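DNA polymerase III subunit beta (Helicobacter pylori 26695, PDB 4S3I) encircles DNA as a sliding ring and tethers DNA polymerases and other proteins to it, conferring processivity on replication. Local coordinates at residues Leu37-Glu42 against Asp65-Gly70; Lys47-Asp52 against Pro118-Ile123; Leu55-Phe60 against Glu231-Phe236; Ile129-Pro134 against Glu215-Lys220. All coordinates share one frame; numbering follows the deposited sequence.

Interaction 1 (Leu37-Glu42 against Asp65-Gly70); sequences LEVIKE and DKEGVG
Leu37 pairs with Gly70 through two backbone hydrogen bonds. Leu37 N donates to Gly70 O at 2.7 Å, and Gly70 N donates back to Leu37 O at 3.0 Å. The Leu37 side chain packs on Leu46 of the next strand. Glu38 is the next residue and forms a non-hydrogen-bonded pair with Val69 on the other face. Its CG lies anti to the backbone N (chi1 173°). This torsion and the extended chain lay its CG, CD and OE2 along Val69 CG1. Val69 CG1 meets both Glu38 OE2 and Glu38 CD at 3.6 Å. Val39 N then donates to Gly68 O at 2.9 Å. The Val39 side chain returns to the face it shares with Leu37 and touches Leu44 and Ile5. The short strand segments run antiparallel, at 170°. They join strand 34-40 to strand 68-73, an outermost strand of its sheet within the chain. Just before strand 68-73, Asp65 and Lys66 both face Lys4 in a classic beta bulge. The chain turns a corner there and passes from one sheet to the other. Beyond Val39 the strands part, and Glu67 takes over the pairing with its side chain. Val39 O lies 3.5 Å from Glu67 CB. Lys41 N donates a bent hydrogen bond to Glu67 OE2 (2.7 Å), approaching well above the plane of the carboxylate. A carboxylate thus stands in for a backbone carbonyl at the exposed end of the strand pair, while Leu37 and Val39 pack on Leu46, Leu44 and Ile5.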
loop_
_atom_site.group_PDB
_atom_site.type_symbol
_atom_site.label_atom_id
_atom_site.label_comp_id
_atom_site.label_asym_id
_atom_site.label_seq_id
_atom_site.Cartn_x
_atom_site.Cartn_y
_atom_site.Cartn_z
ATOM N N LEU A 37 31.771 3.596 -0.840
ATOM C CA LEU A 37 31.849 5.025 -1.131
ATOM C C LEU A 37 33.254 5.345 -1.620
ATOM O O LEU A 37 34.236 4.815 -1.090
ATOM C CB LEU A 37 31.560 5.853 0.118
ATOM C CG LEU A 37 30.238 5.666 0.841
ATOM C CD1 LEU A 37 30.194 6.533 2.103
ATOM C CD2 LEU A 37 29.069 6.010 -0.083
ATOM N N GLU A 38 33.355 6.213 -2.623
ATOM C CA GLU A 38 34.667 6.654 -3.100
ATOM C C GLU A 38 34.630 8.111 -3.531
ATOM O O GLU A 38 33.808 8.497 -4.364
ATOM C CB GLU A 38 35.165 5.768 -4.250
ATOM C CG GLU A 38 36.449 6.286 -4.895
ATOM C CD GLU A 38 37.307 5.180 -5.502
ATOM O OE1 GLU A 38 36.742 4.187 -6.018
ATOM O OE2 GLU A 38 38.554 5.311 -5.463
ATOM N N VAL A 39 35.510 8.925 -2.952
ATOM C CA VAL A 39 35.583 10.325 -3.351
ATOM C C VAL A 39 36.750 10.467 -4.312
ATOM O O VAL A 39 37.888 10.161 -3.960
ATOM C CB VAL A 39 35.735 11.276 -2.145
ATOM C CG1 VAL A 39 35.803 12.720 -2.618
ATOM C CG2 VAL A 39 34.559 11.098 -1.172
ATOM N N ILE A 40 36.450 10.895 -5.535
ATOM C CA ILE A 40 37.463 11.128 -6.558
ATOM C C ILE A 40 37.235 12.500 -7.183
ATOM O O ILE A 40 36.229 12.711 -7.868
ATOM C CB ILE A 40 37.395 10.074 -7.681
ATOM C CG1 ILE A 40 37.691 8.682 -7.123
ATOM C CG2 ILE A 40 38.393 10.409 -8.786
ATOM C CD1 ILE A 40 37.585 7.558 -8.145
ATOM N N LYS A 41 38.166 13.423 -6.948
ATOM C CA LYS A 41 38.023 14.801 -7.421
ATOM C C LYS A 41 36.712 15.405 -6.919
ATOM O O LYS A 41 36.468 15.445 -5.711
ATOM C CB LYS A 41 38.158 14.870 -8.947
ATOM C CG LYS A 41 39.551 14.459 -9.437
ATOM C CD LYS A 41 39.564 14.088 -10.911
ATOM C CE LYS A 41 40.856 13.369 -11.276
ATOM N NZ LYS A 41 40.825 12.825 -12.666
ATOM N N GLU A 42 35.857 15.856 -7.825
ATOM C CA GLU A 42 34.619 16.482 -7.376
ATOM C C GLU A 42 33.401 15.563 -7.453
ATOM O O GLU A 42 32.270 16.046 -7.521
ATOM C CB GLU A 42 34.363 17.791 -8.131
ATOM C CG GLU A 42 34.538 19.047 -7.272
ATOM C CD GLU A 42 35.955 19.215 -6.725
ATOM O OE1 GLU A 42 36.094 19.639 -5.556
ATOM O OE2 GLU A 42 36.927 18.933 -7.462
ATOM N N ASP A 65 37.503 18.007 0.679
ATOM C CA ASP A 65 38.721 18.352 1.408
ATOM C C ASP A 65 39.695 17.190 1.407
ATOM O O ASP A 65 40.912 17.372 1.514
ATOM C CB ASP A 65 38.393 18.722 2.862
ATOM C CG ASP A 65 37.364 19.827 2.971
ATOM O OD1 ASP A 65 36.597 20.021 2.007
ATOM O OD2 ASP A 65 37.323 20.492 4.031
ATOM N N LYS A 66 39.150 15.986 1.294
ATOM C CA LYS A 66 39.957 14.778 1.431
ATOM C C LYS A 66 39.349 13.627 0.637
ATOM O O LYS A 66 38.178 13.277 0.830
ATOM C CB LYS A 66 40.102 14.395 2.908
ATOM C CG LYS A 66 40.462 12.933 3.149
ATOM C CD LYS A 66 41.882 12.624 2.728
ATOM C CE LYS A 66 42.881 13.279 3.663
ATOM N NZ LYS A 66 44.273 12.806 3.415
ATOM N N GLU A 67 40.150 13.054 -0.258
ATOM C CA GLU A 67 39.719 11.945 -1.103
ATOM C C GLU A 67 40.044 10.591 -0.460
ATOM O O GLU A 67 41.039 10.455 0.256
ATOM C CB GLU A 67 40.391 12.046 -2.476
ATOM C CG GLU A 67 40.016 13.295 -3.258
ATOM C CD GLU A 67 40.741 13.384 -4.588
ATOM O OE1 GLU A 67 41.767 12.691 -4.748
ATOM O OE2 GLU A 67 40.284 14.142 -5.468
ATOM N N GLY A 68 39.198 9.595 -0.715
ATOM C CA GLY A 68 39.412 8.263 -0.172
ATOM C C GLY A 68 38.183 7.375 -0.303
ATOM O O GLY A 68 37.183 7.772 -0.912
ATOM N N VAL A 69 38.256 6.181 0.284
ATOM C CA VAL A 69 37.177 5.201 0.167
ATOM C C VAL A 69 36.679 4.756 1.538
ATOM O O VAL A 69 37.398 4.880 2.531
ATOM C CB VAL A 69 37.657 3.958 -0.601
ATOM C CG1 VAL A 69 37.974 4.311 -2.046
ATOM C CG2 VAL A 69 38.894 3.364 0.078
ATOM N N GLY A 70 35.460 4.225 1.582
ATOM C CA GLY A 70 34.880 3.676 2.801
ATOM C C GLY A 70 33.615 2.894 2.461
ATOM O O GLY A 70 33.278 2.754 1.287
#

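Interaction 2 (Lys47-Asp52 against Pro118-Ile123); sequences KASDSD and PEFPVI
The aliphatic chain of Lys47 packs against CB and the CD1 side of the Phe120 ring. Lys47 CG sits between its own backbone N and carbonyl carbon (chi1 70°), and the chain runs straight as far as CE before bending at the last torsion. This lays Lys47 CD 3.7 Å from Phe120 CD1 and 4.0 Å from Phe120 CB. The two side chains run antiparallel alongside each other, and it is the methylenes of Lys47 that touch, not NZ. The Phe120 ring also packs edge-to-face with Phe236 and touches Lys56 and Thr234. Ser49 and Pro118 form the second part of the contact. Pro118 CG approaches Ser49 O at 3.6 Å. The segment 118-123 has no regular structure. It lies in the long loop between strand 105-110 and strand 127-131, which connects the N-terminal and central domains. Here it lies against the end of strand 43-49. One water joins the two segments. Ser49 OG, held between its backbone N and carbonyl carbon (chi1 73°), binds this water at 2.8 Å. The water gives one hydrogen to Asp50 O at 2.8 Å and another to Glu119 O at 3.1 Å. It thus bridges the carbonyls of Asp50 and Glu119. Past the strand end, the CB of Asp50 points away from segment 118-123. Asp50 OD1 accepts from Asp52 N at 2.6 Å in an Asx turn, on the anti side of the carboxylate, and also accepts from Ile53 N. These two bonds hold the carboxylate in the tight turn into strand 53-60.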
loop_
_atom_site.group_PDB
_atom_site.type_symbol
_atom_site.label_atom_id
_atom_site.label_comp_id
_atom_site.label_asym_id
_atom_site.label_seq_id
_atom_site.Cartn_x
_atom_site.Cartn_y
_atom_site.Cartn_z
ATOM N N LYS A 47 28.376 2.682 -4.668
ATOM C CA LYS A 47 28.056 1.455 -5.389
ATOM C C LYS A 47 27.638 0.298 -4.494
ATOM O O LYS A 47 28.149 0.132 -3.385
ATOM C CB LYS A 47 29.182 1.041 -6.340
ATOM C CG LYS A 47 30.439 0.540 -5.685
ATOM C CD LYS A 47 31.357 -0.055 -6.751
ATOM C CE LYS A 47 32.710 -0.473 -6.182
ATOM N NZ LYS A 47 33.620 0.686 -5.952
ATOM N N ALA A 48 26.682 -0.480 -4.992
ATOM C CA ALA A 48 26.189 -1.672 -4.311
ATOM C C ALA A 48 26.090 -2.783 -5.346
ATOM O O ALA A 48 25.368 -2.647 -6.341
ATOM C CB ALA A 48 24.838 -1.399 -3.699
ATOM N N SER A 49 26.812 -3.875 -5.123
ATOM C CA SER A 49 26.858 -4.956 -6.100
ATOM C C SER A 49 27.193 -6.294 -5.457
ATOM O O SER A 49 27.734 -6.349 -4.347
ATOM C CB SER A 49 27.895 -4.645 -7.183
ATOM O OG SER A 49 29.220 -4.791 -6.700
ATOM N N ASP A 50 26.866 -7.370 -6.163
ATOM C CA ASP A 50 27.379 -8.688 -5.824
ATOM C C ASP A 50 27.810 -9.361 -7.117
ATOM O O ASP A 50 27.953 -8.693 -8.141
ATOM C CB ASP A 50 26.345 -9.529 -5.057
ATOM C CG ASP A 50 25.002 -9.626 -5.771
ATOM O OD1 ASP A 50 24.977 -9.860 -7.000
ATOM O OD2 ASP A 50 23.959 -9.475 -5.093
ATOM N N SER A 51 28.002 -10.672 -7.080
ATOM C CA SER A 51 28.395 -11.419 -8.273
ATOM C C SER A 51 27.342 -11.343 -9.391
ATOM O O SER A 51 27.673 -11.445 -10.573
ATOM C CB SER A 51 28.661 -12.885 -7.911
ATOM O OG SER A 51 27.485 -13.490 -7.387
ATOM N N ASP A 52 26.080 -11.150 -9.016
ATOM C CA ASP A 52 24.973 -11.304 -9.955
ATOM C C ASP A 52 24.467 -9.993 -10.569
ATOM O O ASP A 52 23.986 -9.971 -11.705
ATOM C CB ASP A 52 23.803 -12.013 -9.259
ATOM C CG ASP A 52 24.182 -13.379 -8.705
ATOM O OD1 ASP A 52 25.373 -13.611 -8.410
ATOM O OD2 ASP A 52 23.269 -14.222 -8.557
ATOM N N PRO A 118 33.043 -6.425 -3.325
ATOM C CA PRO A 118 33.229 -7.123 -4.606
ATOM C C PRO A 118 33.694 -6.171 -5.701
ATOM O O PRO A 118 33.277 -5.011 -5.716
ATOM C CB PRO A 118 31.820 -7.625 -4.944
ATOM C CG PRO A 118 31.065 -7.613 -3.629
ATOM C CD PRO A 118 31.640 -6.461 -2.864
ATOM N N GLU A 119 34.541 -6.652 -6.601
ATOM C CA GLU A 119 34.997 -5.841 -7.720
ATOM C C GLU A 119 33.808 -5.527 -8.632
ATOM O O GLU A 119 33.041 -6.421 -8.993
ATOM C CB GLU A 119 36.071 -6.584 -8.513
ATOM C CG GLU A 119 37.278 -5.730 -8.874
ATOM C CD GLU A 119 38.060 -6.273 -10.068
ATOM O OE1 GLU A 119 37.749 -7.392 -10.541
ATOM O OE2 GLU A 119 38.981 -5.570 -10.539
ATOM N N PHE A 120 33.640 -4.256 -8.982
ATOM C CA PHE A 120 32.625 -3.867 -9.955
ATOM C C PHE A 120 33.189 -4.173 -11.345
ATOM O O PHE A 120 34.231 -3.650 -11.725
ATOM C CB PHE A 120 32.321 -2.385 -9.835
ATOM C CG PHE A 120 31.004 -1.994 -10.437
ATOM C CD1 PHE A 120 29.883 -1.838 -9.635
ATOM C CD2 PHE A 120 30.886 -1.783 -11.805
ATOM C CE1 PHE A 120 28.659 -1.481 -10.184
ATOM C CE2 PHE A 120 29.676 -1.423 -12.364
ATOM C CZ PHE A 120 28.555 -1.270 -11.553
ATOM N N PRO A 121 32.497 -5.024 -12.107
ATOM C CA PRO A 121 33.033 -5.569 -13.362
ATOM C C PRO A 121 33.084 -4.564 -14.517
ATOM O O PRO A 121 32.241 -3.669 -14.608
ATOM C CB PRO A 121 32.027 -6.671 -13.706
ATOM C CG PRO A 121 30.722 -6.169 -13.113
ATOM C CD PRO A 121 31.128 -5.498 -11.826
ATOM N N VAL A 122 34.075 -4.711 -15.389
ATOM C CA VAL A 122 34.015 -4.064 -16.696
ATOM C C VAL A 122 34.095 -5.145 -17.767
ATOM O O VAL A 122 34.742 -6.179 -17.579
ATOM C CB VAL A 122 35.139 -3.034 -16.937
ATOM C CG1 VAL A 122 35.220 -2.016 -15.801
ATOM C CG2 VAL A 122 36.437 -3.741 -17.133
ATOM N N ILE A 123 33.433 -4.906 -18.891
ATOM C CA ILE A 123 33.395 -5.901 -19.948
ATOM C C ILE A 123 34.095 -5.414 -21.211
ATOM O O ILE A 123 34.271 -4.208 -21.412
ATOM C CB ILE A 123 31.948 -6.260 -20.298
ATOM C CG1 ILE A 123 31.202 -5.018 -20.811
ATOM C CG2 ILE A 123 31.241 -6.859 -19.078
ATOM C CD1 ILE A 123 29.751 -5.288 -21.251
HETATM O O HOH W 1 30.184 -7.061 -8.092
#

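Interaction 3 (Leu55-Phe60 against Glu231-Phe236); sequences LKSYIF and EMHTFF
Ser57 and His233 both place the side chain beside the backbone N. Ser57 OG (chi1 -55°) and the His233 ring (chi1 -57°) come to lie on the same face of the sheet. Ser57 OG meets His233 ND1 in a hydrogen bond of 2.7 Å, at the ring edge and in its plane. Either atom could be the donor. The Leu55 side chain lies at a slant to the imidazole, with Leu55 CD1 3.9 Å from His233 ND1. Met232 CG sits over one face of the imidazole, toward its rim, and Tyr18 packs on the ring edge-to-face. The backbone pairing is regular at Lys56 and Thr234. Lys56 N donates to Thr234 O at 2.8 Å, and Thr234 N donates to Lys56 O at 2.8 Å. The short strand segments run antiparallel at 177°. Toward Tyr58 the pairing weakens, and Tyr58 N is only weakly bonded to Met232 O at 3.4 Å. The Tyr58 ring turns its edge to segment 231-236, with Tyr58 CE1 3.0 Å from Glu231 O. Tyr58 CE2 stands over the centre of the Phe60 ring. Strand 53-60 comes from the N-terminal domain and strand 233-238 from the central domain. The pair thus makes one continuous sheet across the domain boundary, as expected for this ring-shaped family. Ser57 OG and His233 ND1 pair with each other in a buried setting at this junction, with Leu55, Met232 and Tyr18 around the ring.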
loop_
_atom_site.group_PDB
_atom_site.type_symbol
_atom_site.label_atom_id
_atom_site.label_comp_id
_atom_site.label_asym_id
_atom_site.label_seq_id
_atom_site.Cartn_x
_atom_site.Cartn_y
_atom_site.Cartn_z
ATOM N N LEU A 55 24.893 -1.757 -9.099
ATOM C CA LEU A 55 24.674 -0.390 -9.537
ATOM C C LEU A 55 25.808 0.472 -9.005
ATOM O O LEU A 55 26.155 0.393 -7.819
ATOM C CB LEU A 55 23.352 0.142 -8.994
ATOM C CG LEU A 55 23.092 1.618 -9.311
ATOM C CD1 LEU A 55 22.988 1.826 -10.826
ATOM C CD2 LEU A 55 21.836 2.108 -8.595
ATOM N N LYS A 56 26.388 1.290 -9.880
ATOM C CA LYS A 56 27.369 2.287 -9.470
ATOM C C LYS A 56 26.874 3.656 -9.927
ATOM O O LYS A 56 26.572 3.855 -11.107
ATOM C CB LYS A 56 28.736 1.968 -10.084
ATOM C CG LYS A 56 29.806 3.028 -9.872
ATOM C CD LYS A 56 31.107 2.587 -10.547
ATOM C CE LYS A 56 32.268 3.521 -10.228
ATOM N NZ LYS A 56 33.565 2.971 -10.733
ATOM N N SER A 57 26.766 4.589 -8.988
ATOM C CA SER A 57 26.245 5.920 -9.281
ATOM C C SER A 57 27.212 6.967 -8.758
ATOM O O SER A 57 28.110 6.652 -7.969
ATOM C CB SER A 57 24.887 6.121 -8.600
ATOM O OG SER A 57 23.964 5.111 -8.962
ATOM N N TYR A 58 27.029 8.214 -9.179
ATOM C CA TYR A 58 27.779 9.308 -8.571
ATOM C C TYR A 58 26.899 10.525 -8.326
ATOM O O TYR A 58 25.889 10.724 -9.010
ATOM C CB TYR A 58 29.006 9.697 -9.407
ATOM C CG TYR A 58 28.713 10.663 -10.536
ATOM C CD1 TYR A 58 28.453 10.200 -11.816
ATOM C CD2 TYR A 58 28.715 12.045 -10.326
ATOM C CE1 TYR A 58 28.198 11.077 -12.854
ATOM C CE2 TYR A 58 28.449 12.926 -11.355
ATOM C CZ TYR A 58 28.193 12.436 -12.619
ATOM O OH TYR A 58 27.929 13.302 -13.656
ATOM N N ILE A 59 27.295 11.335 -7.347
ATOM C CA ILE A 59 26.788 12.692 -7.225
ATOM C C ILE A 59 27.991 13.623 -7.141
ATOM O O ILE A 59 29.081 13.204 -6.736
ATOM C CB ILE A 59 25.885 12.880 -5.992
ATOM C CG1 ILE A 59 26.655 12.614 -4.695
ATOM C CG2 ILE A 59 24.636 11.998 -6.099
ATOM C CD1 ILE A 59 25.828 12.892 -3.410
ATOM N N PHE A 60 27.799 14.879 -7.539
ATOM C CA PHE A 60 28.860 15.866 -7.422
ATOM C C PHE A 60 28.930 16.293 -5.973
ATOM O O PHE A 60 27.900 16.420 -5.313
ATOM C CB PHE A 60 28.559 17.090 -8.290
ATOM C CG PHE A 60 28.689 16.841 -9.767
ATOM C CD1 PHE A 60 29.943 16.634 -10.342
ATOM C CD2 PHE A 60 27.567 16.836 -10.584
ATOM C CE1 PHE A 60 30.071 16.407 -11.706
ATOM C CE2 PHE A 60 27.682 16.613 -11.953
ATOM C CZ PHE A 60 28.936 16.398 -12.514
ATOM N N GLU A 231 24.582 8.999 -17.840
ATOM C CA GLU A 231 25.569 9.889 -17.223
ATOM C C GLU A 231 25.716 9.629 -15.722
ATOM O O GLU A 231 26.828 9.680 -15.191
ATOM C CB GLU A 231 25.288 11.367 -17.524
ATOM C CG GLU A 231 26.555 12.240 -17.520
ATOM C CD GLU A 231 26.552 13.306 -18.616
ATOM O OE1 GLU A 231 26.799 14.493 -18.296
ATOM O OE2 GLU A 231 26.314 12.953 -19.794
ATOM N N MET A 232 24.607 9.310 -15.054
ATOM C CA MET A 232 24.628 9.084 -13.604
ATOM C C MET A 232 24.903 7.628 -13.168
ATOM O O MET A 232 25.550 7.394 -12.139
ATOM C CB MET A 232 23.325 9.584 -12.955
ATOM C CG MET A 232 23.250 9.319 -11.451
ATOM S SD MET A 232 21.788 10.013 -10.636
ATOM C CE MET A 232 22.027 9.373 -8.966
ATOM N N HIS A 233 24.416 6.658 -13.939
ATOM C CA HIS A 233 24.440 5.266 -13.497
ATOM C C HIS A 233 25.219 4.312 -14.391
ATOM O O HIS A 233 25.216 4.446 -15.620
ATOM C CB HIS A 233 23.013 4.730 -13.389
ATOM C CG HIS A 233 22.134 5.514 -12.471
ATOM N ND1 HIS A 233 22.390 5.640 -11.120
ATOM C CD2 HIS A 233 20.983 6.188 -12.701
ATOM C CE1 HIS A 233 21.440 6.368 -10.564
ATOM N NE2 HIS A 233 20.570 6.713 -11.499
ATOM N N THR A 234 25.876 3.337 -13.760
ATOM C CA THR A 234 26.364 2.155 -14.459
ATOM C C THR A 234 25.738 0.953 -13.762
ATOM O O THR A 234 26.021 0.690 -12.593
ATOM C CB THR A 234 27.893 2.028 -14.421
ATOM O OG1 THR A 234 28.497 3.216 -14.956
ATOM C CG2 THR A 234 28.357 0.800 -15.227
ATOM N N PHE A 235 24.874 0.245 -14.479
ATOM C CA PHE A 235 24.196 -0.929 -13.967
ATOM C C PHE A 235 24.759 -2.135 -14.681
ATOM O O PHE A 235 25.073 -2.062 -15.882
ATOM C CB PHE A 235 22.703 -0.810 -14.275
ATOM C CG PHE A 235 21.926 -2.088 -14.083
ATOM C CD1 PHE A 235 21.269 -2.330 -12.889
ATOM C CD2 PHE A 235 21.822 -3.032 -15.110
ATOM C CE1 PHE A 235 20.528 -3.499 -12.704
ATOM C CE2 PHE A 235 21.092 -4.204 -14.936
ATOM C CZ PHE A 235 20.440 -4.439 -13.724
ATOM N N PHE A 236 24.891 -3.247 -13.964
ATOM C CA PHE A 236 25.187 -4.520 -14.614
ATOM C C PHE A 236 24.332 -5.661 -14.068
ATOM O O PHE A 236 23.848 -5.616 -12.933
ATOM C CB PHE A 236 26.664 -4.882 -14.501
ATOM C CG PHE A 236 27.026 -5.573 -13.211
ATOM C CD1 PHE A 236 26.995 -6.964 -13.112
ATOM C CD2 PHE A 236 27.410 -4.831 -12.098
ATOM C CE1 PHE A 236 27.322 -7.607 -11.910
ATOM C CE2 PHE A 236 27.754 -5.459 -10.907
ATOM C CZ PHE A 236 27.703 -6.849 -10.811
#

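Interaction 4 (Ile129-Pro134 against Glu215-Lys220); sequences IEVNAP and ENFSFK
Val131 packs over one face of the Phe217 ring, and this is the tight side of the contact. Val131 CB stands 4.0 Å from the centroid of the Phe217 ring, close to the normal, in a CH-pi contact. Phe217 CG lies between its backbone N and carbonyl carbon (chi1 57°), which swings the ring alongside Val131. Ile129 CG1 meets Phe219 CB at 3.7 Å on the same face. Leu136 of helix 135-143 covers Val131 and Phe217, while Phe163 and Met161 touch Ile129 and Phe219, respectively. Four backbone bonds knit Ile129 to Phe219 and Val131 to Phe217, and Val131 N reaches Phe217 O at 2.9 Å. The antiparallel pair of the central domain ends in a G1 beta bulge. Asn216 and Phe217 both face Val131, and Asn216 takes a left-handed backbone. Val131 O accepts from Phe217 N at 3.2 Å and weakly from Asn216 N. The solvent side begins here. The Asn132 and Asn216 side chains cross at about a right angle, with their amide planes 59° apart, but their very short approach makes the details doubtful. A water gives a hydrogen to Asn132 O at 3.2 Å and accepts from Asn216 ND2 at 3.0 Å. Nearby, Glu215 OE1 lies 3.3 Å from Pro134 CD.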
loop_
_atom_site.group_PDB
_atom_site.type_symbol
_atom_site.label_atom_id
_atom_site.label_comp_id
_atom_site.label_asym_id
_atom_site.label_seq_id
_atom_site.Cartn_x
_atom_site.Cartn_y
_atom_site.Cartn_z
ATOM N N ILE A 129 24.525 -1.211 -28.173
ATOM C CA ILE A 129 23.604 -0.277 -28.792
ATOM C C ILE A 129 23.494 1.001 -27.962
ATOM O O ILE A 129 23.746 1.005 -26.748
ATOM C CB ILE A 129 22.208 -0.890 -28.973
ATOM C CG1 ILE A 129 21.685 -1.442 -27.646
ATOM C CG2 ILE A 129 22.228 -1.986 -30.026
ATOM C CD1 ILE A 129 20.182 -1.730 -27.684
ATOM N N GLU A 130 23.136 2.082 -28.644
ATOM C CA GLU A 130 22.841 3.348 -28.006
ATOM C C GLU A 130 21.338 3.495 -28.127
ATOM O O GLU A 130 20.787 3.341 -29.219
ATOM C CB GLU A 130 23.553 4.494 -28.738
ATOM C CG GLU A 130 24.553 5.283 -27.885
ATOM C CD GLU A 130 25.828 4.504 -27.556
ATOM O OE1 GLU A 130 25.925 3.317 -27.938
ATOM O OE2 GLU A 130 26.738 5.078 -26.914
ATOM N N VAL A 131 20.666 3.754 -27.012
ATOM C CA VAL A 131 19.215 3.814 -27.002
ATOM C C VAL A 131 18.797 5.247 -26.739
ATOM O O VAL A 131 18.915 5.727 -25.620
ATOM C CB VAL A 131 18.648 2.883 -25.916
ATOM C CG1 VAL A 131 17.121 2.984 -25.858
ATOM C CG2 VAL A 131 19.068 1.454 -26.182
ATOM N N ASN A 132 18.324 5.947 -27.768
ATOM C CA ASN A 132 17.985 7.352 -27.572
ATOM C C ASN A 132 16.481 7.643 -27.580
ATOM O O ASN A 132 16.061 8.790 -27.731
ATOM C CB ASN A 132 18.734 8.240 -28.573
ATOM C CG ASN A 132 20.227 8.340 -28.264
ATOM O OD1 ASN A 132 21.066 8.110 -29.134
ATOM N ND2 ASN A 132 20.558 8.675 -27.018
ATOM N N ALA A 133 15.686 6.596 -27.395
ATOM C CA ALA A 133 14.231 6.710 -27.354
ATOM C C ALA A 133 13.690 5.700 -26.350
ATOM O O ALA A 133 14.403 4.768 -25.977
ATOM C CB ALA A 133 13.638 6.479 -28.737
ATOM N N PRO A 134 12.427 5.867 -25.912
ATOM C CA PRO A 134 11.950 4.980 -24.843
ATOM C C PRO A 134 11.609 3.565 -25.300
ATOM O O PRO A 134 11.131 2.780 -24.482
ATOM C CB PRO A 134 10.663 5.669 -24.354
ATOM C CG PRO A 134 10.752 7.087 -24.859
ATOM C CD PRO A 134 11.511 6.999 -26.147
ATOM N N GLU A 215 15.426 6.642 -21.349
ATOM C CA GLU A 215 16.052 6.824 -22.650
ATOM C C GLU A 215 17.446 7.425 -22.504
ATOM O O GLU A 215 17.851 7.811 -21.402
ATOM C CB GLU A 215 15.174 7.695 -23.555
ATOM C CG GLU A 215 14.889 9.078 -22.988
ATOM C CD GLU A 215 13.964 9.879 -23.886
ATOM O OE1 GLU A 215 13.522 9.325 -24.921
ATOM O OE2 GLU A 215 13.684 11.055 -23.559
ATOM N N ASN A 216 18.163 7.508 -23.621
ATOM C CA ASN A 216 19.528 8.024 -23.649
ATOM C C ASN A 216 20.441 7.269 -22.682
ATOM O O ASN A 216 20.933 7.825 -21.692
ATOM C CB ASN A 216 19.559 9.543 -23.424
ATOM C CG ASN A 216 18.913 10.316 -24.573
ATOM O OD1 ASN A 216 18.976 9.897 -25.730
ATOM N ND2 ASN A 216 18.285 11.446 -24.253
ATOM N N PHE A 217 20.624 5.983 -22.971
ATOM C CA PHE A 217 21.585 5.148 -22.261
ATOM C C PHE A 217 22.224 4.201 -23.260
ATOM O O PHE A 217 21.721 4.028 -24.371
ATOM C CB PHE A 217 20.935 4.362 -21.116
ATOM C CG PHE A 217 19.785 3.475 -21.545
ATOM C CD1 PHE A 217 18.479 3.948 -21.505
ATOM C CD2 PHE A 217 20.008 2.162 -21.972
ATOM C CE1 PHE A 217 17.415 3.136 -21.894
ATOM C CE2 PHE A 217 18.944 1.344 -22.360
ATOM C CZ PHE A 217 17.644 1.832 -22.318
ATOM N N SER A 218 23.342 3.598 -22.883
ATOM C CA SER A 218 23.950 2.586 -23.729
ATOM C C SER A 218 23.646 1.219 -23.134
ATOM O O SER A 218 23.429 1.098 -21.927
ATOM C CB SER A 218 25.455 2.788 -23.798
ATOM O OG SER A 218 26.019 2.632 -22.523
ATOM N N PHE A 219 23.618 0.199 -23.981
ATOM C CA PHE A 219 23.497 -1.174 -23.531
ATOM C C PHE A 219 24.624 -1.942 -24.180
ATOM O O PHE A 219 24.776 -1.904 -25.409
ATOM C CB PHE A 219 22.145 -1.780 -23.943
ATOM C CG PHE A 219 22.041 -3.277 -23.694
ATOM C CD1 PHE A 219 22.609 -4.197 -24.578
ATOM C CD2 PHE A 219 21.363 -3.759 -22.582
ATOM C CE1 PHE A 219 22.511 -5.568 -24.340
ATOM C CE2 PHE A 219 21.258 -5.129 -22.343
ATOM C CZ PHE A 219 21.827 -6.031 -23.221
ATOM N N LYS A 220 25.413 -2.640 -23.366
ATOM C CA LYS A 220 26.503 -3.458 -23.887
ATOM C C LYS A 220 26.539 -4.818 -23.222
ATOM O O LYS A 220 26.171 -4.959 -22.058
ATOM C CB LYS A 220 27.858 -2.773 -23.676
ATOM C CG LYS A 220 28.007 -1.416 -24.322
ATOM C CD LYS A 220 28.961 -0.554 -23.506
ATOM C CE LYS A 220 29.284 0.753 -24.204
ATOM N NZ LYS A 220 30.163 0.540 -25.387
HETATM O O HOH W 2 16.556 11.765 -26.641
#

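Interactions 1, 3 and 4 pair neighbouring strands of one long antiparallel sheet that runs through the N-terminal and central domains. Interaction 3 is the junction, with interactions 1 and 4 each about 15 Å from it, centre to centre. Interactions 1 and 4 lie about 29 Å apart by centres and do not touch. Interaction 2 sits where the interdomain linker meets the sheet, with its centre about 12 Å from that of interaction 3. Ala48 O probably accepts from Leu55 N at 2.9 Å, and Phe120 CZ lies 3.4 Å from Thr234 O. The linker also reaches interaction 4, where Ile123 CD1 is 3.7 Å from Lys220 O. Along the chain, interaction 4 is nested inside the loop closed by interaction 3.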